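Local coordinates for phosphoribosylaminoimidazole-succinocarboxamide synthase (Thermotoga maritima, PDB 1KUT), which catalyses the ATP-dependent joining of L-aspartate to 5-amino-1-(5-phosphoribosyl)imidazole-4-carboxylate, giving SAICAR in de novo purine biosynthesis, at residues 82-87 and 111-116. Numbering follows the deposited sequence.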
loop_
_atom_site.group_PDB
_atom_site.type_symbol
_atom_site.label_atom_id
_atom_site.label_comp_id
_atom_site.label_asym_id
_atom_site.label_seq_id
_atom_site.Cartn_x
_atom_site.Cartn_y
_atom_site.Cartn_z
ATOM N N LEU B 82 2.569 -11.725 6.895
ATOM C CA LEU B 82 3.096 -10.445 6.467
ATOM C C LEU B 82 4.587 -10.425 6.174
ATOM O O LEU B 82 5.356 -11.202 6.737
ATOM C CB LEU B 82 2.782 -9.439 7.576
ATOM C CG LEU B 82 1.872 -8.233 7.385
ATOM C CD1 LEU B 82 0.650 -8.552 6.512
ATOM C CD2 LEU B 82 1.473 -7.772 8.778
ATOM N N GLU B 83 4.979 -9.527 5.280
ATOM C CA GLU B 83 6.372 -9.318 4.915
ATOM C C GLU B 83 6.571 -7.827 5.171
ATOM O O GLU B 83 5.918 -7.002 4.560
ATOM C CB GLU B 83 6.607 -9.661 3.445
ATOM C CG GLU B 83 6.637 -11.155 3.179
ATOM C CD GLU B 83 7.087 -11.505 1.762
ATOM O OE1 GLU B 83 7.986 -10.820 1.224
ATOM O OE2 GLU B 83 6.553 -12.482 1.185
ATOM N N VAL B 84 7.440 -7.486 6.114
ATOM C CA VAL B 84 7.684 -6.095 6.461
ATOM C C VAL B 84 9.026 -5.687 5.862
ATOM O O VAL B 84 10.074 -6.226 6.229
ATOM C CB VAL B 84 7.740 -5.898 7.999
ATOM C CG1 VAL B 84 7.720 -4.402 8.324
ATOM C CG2 VAL B 84 6.589 -6.630 8.676
ATOM N N VAL B 85 8.990 -4.712 4.962
ATOM C CA VAL B 85 10.187 -4.259 4.293
ATOM C C VAL B 85 10.619 -2.877 4.749
ATOM O O VAL B 85 9.798 -1.958 4.859
ATOM C CB VAL B 85 9.952 -4.223 2.770
ATOM C CG1 VAL B 85 11.200 -3.733 2.048
ATOM C CG2 VAL B 85 9.546 -5.611 2.280
ATOM N N VAL B 86 11.912 -2.734 5.031
ATOM C CA VAL B 86 12.444 -1.446 5.421
ATOM C C VAL B 86 13.407 -1.027 4.322
ATOM O O VAL B 86 14.288 -1.806 3.911
ATOM C CB VAL B 86 13.190 -1.512 6.761
ATOM C CG1 VAL B 86 13.721 -0.135 7.119
ATOM C CG2 VAL B 86 12.251 -1.994 7.854
ATOM N N ARG B 87 13.238 0.189 3.818
ATOM C CA ARG B 87 14.121 0.665 2.772
ATOM C C ARG B 87 14.949 1.820 3.287
ATOM O O ARG B 87 14.430 2.724 3.936
ATOM C CB ARG B 87 13.315 1.117 1.553
ATOM C CG ARG B 87 12.517 -0.003 0.910
ATOM C CD ARG B 87 11.584 0.525 -0.143
ATOM N NE ARG B 87 10.628 -0.501 -0.543
ATOM C CZ ARG B 87 10.924 -1.560 -1.291
ATOM N NH1 ARG B 87 12.160 -1.736 -1.736
ATOM N NH2 ARG B 87 9.980 -2.447 -1.582
ATOM N N VAL B 111 9.237 2.026 5.860
ATOM C CA VAL B 111 8.675 0.727 6.210
ATOM C C VAL B 111 7.421 0.469 5.380
ATOM O O VAL B 111 6.519 1.296 5.376
ATOM C CB VAL B 111 8.241 0.668 7.682
ATOM C CG1 VAL B 111 7.863 -0.757 8.043
ATOM C CG2 VAL B 111 9.347 1.185 8.577
ATOM N N GLU B 112 7.367 -0.682 4.704
ATOM C CA GLU B 112 6.232 -1.081 3.870
ATOM C C GLU B 112 5.711 -2.462 4.266
ATOM O O GLU B 112 6.497 -3.373 4.543
ATOM C CB GLU B 112 6.641 -1.187 2.397
ATOM C CG GLU B 112 7.021 0.096 1.694
ATOM C CD GLU B 112 7.125 -0.089 0.174
ATOM O OE1 GLU B 112 8.069 -0.760 -0.313
ATOM O OE2 GLU B 112 6.244 0.434 -0.536
ATOM N N PHE B 113 4.393 -2.638 4.264
ATOM C CA PHE B 113 3.832 -3.946 4.574
ATOM C C PHE B 113 3.282 -4.604 3.314
ATOM O O PHE B 113 2.720 -3.956 2.437
ATOM C CB PHE B 113 2.711 -3.857 5.607
ATOM C CG PHE B 113 3.178 -3.527 6.990
ATOM C CD1 PHE B 113 3.461 -2.209 7.350
ATOM C CD2 PHE B 113 3.328 -4.535 7.948
ATOM C CE1 PHE B 113 3.884 -1.901 8.647
ATOM C CE2 PHE B 113 3.752 -4.231 9.249
ATOM C CZ PHE B 113 4.030 -2.913 9.599
ATOM N N PHE B 114 3.447 -5.914 3.245
ATOM C CA PHE B 114 2.963 -6.705 2.128
ATOM C C PHE B 114 2.301 -7.957 2.678
ATOM O O PHE B 114 2.878 -8.676 3.496
ATOM C CB PHE B 114 4.121 -7.129 1.234
ATOM C CG PHE B 114 4.723 -6.012 0.459
ATOM C CD1 PHE B 114 4.235 -5.686 -0.805
ATOM C CD2 PHE B 114 5.792 -5.281 0.985
ATOM C CE1 PHE B 114 4.808 -4.652 -1.544
ATOM C CE2 PHE B 114 6.373 -4.238 0.254
ATOM C CZ PHE B 114 5.882 -3.924 -1.014
ATOM N N ILE B 115 1.082 -8.213 2.242
ATOM C CA ILE B 115 0.404 -9.410 2.677
ATOM C C ILE B 115 1.102 -10.554 1.975
ATOM O O ILE B 115 1.163 -10.590 0.740
ATOM C CB ILE B 115 -1.068 -9.391 2.263
ATOM C CG1 ILE B 115 -1.811 -8.383 3.143
ATOM C CG2 ILE B 115 -1.681 -10.815 2.369
ATOM C CD1 ILE B 115 -3.307 -8.389 2.935
ATOM N N LYS B 116 1.654 -11.492 2.736
ATOM C CA LYS B 116 2.305 -12.596 2.055
ATOM C C LYS B 116 1.197 -13.514 1.517
ATOM O O LYS B 116 0.447 -14.148 2.267
ATOM C CB LYS B 116 3.311 -13.316 2.978
ATOM C CG LYS B 116 2.770 -14.317 3.959
ATOM C CD LYS B 116 3.911 -14.898 4.822
ATOM C CE LYS B 116 4.986 -15.666 4.017
ATOM N NZ LYS B 116 5.939 -14.808 3.239
#
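E83 and V85 pair with F114 and E112 through four backbone hydrogen bonds, holding in register two antiparallel strands whose axes come within 4.6 Å of each other; the straightest runs from V85 N to E112 O at 173°. L82, V84, V86, V111, F113 and I115 fill one face of the sheet. There V84 CG1 sits over the F113 ring, displaced toward its rim, in a CH-pi contact 4.3 Å from the centroid. With CG1 anti to its backbone N (chi1 -169°), V84 turns CG2 toward the same ring, 3.8 Å from F113 CE2. L82 CD2 meets F113 CD2 obliquely, while helix 138-160 packs against V86 and V111.

The opposite face mixes charged and apolar groups: E83, V85, E112 and F114 lie there. R87 brings its guanidinium group back to it along an extended chain and grips a single oxygen of E112 side-on: NE lies 2.6 Å and NH2 2.8 Å from E112 OE1. That oxygen lies close to the guanidinium plane, but the carboxylate is turned 69° from it, and NE approaches from above the carboxylate. V85 CG1 covers one guanidinium face, and V85 CG2 touches the F114 ring. At the far end K116 NZ forms a salt bridge with E83 OE2, its hydrogen bond weak, and its stronger partner is E172. E112 OE2 takes R97, so this buried carboxylate lies between two arginines, which would be expected to stabilise its negative charge.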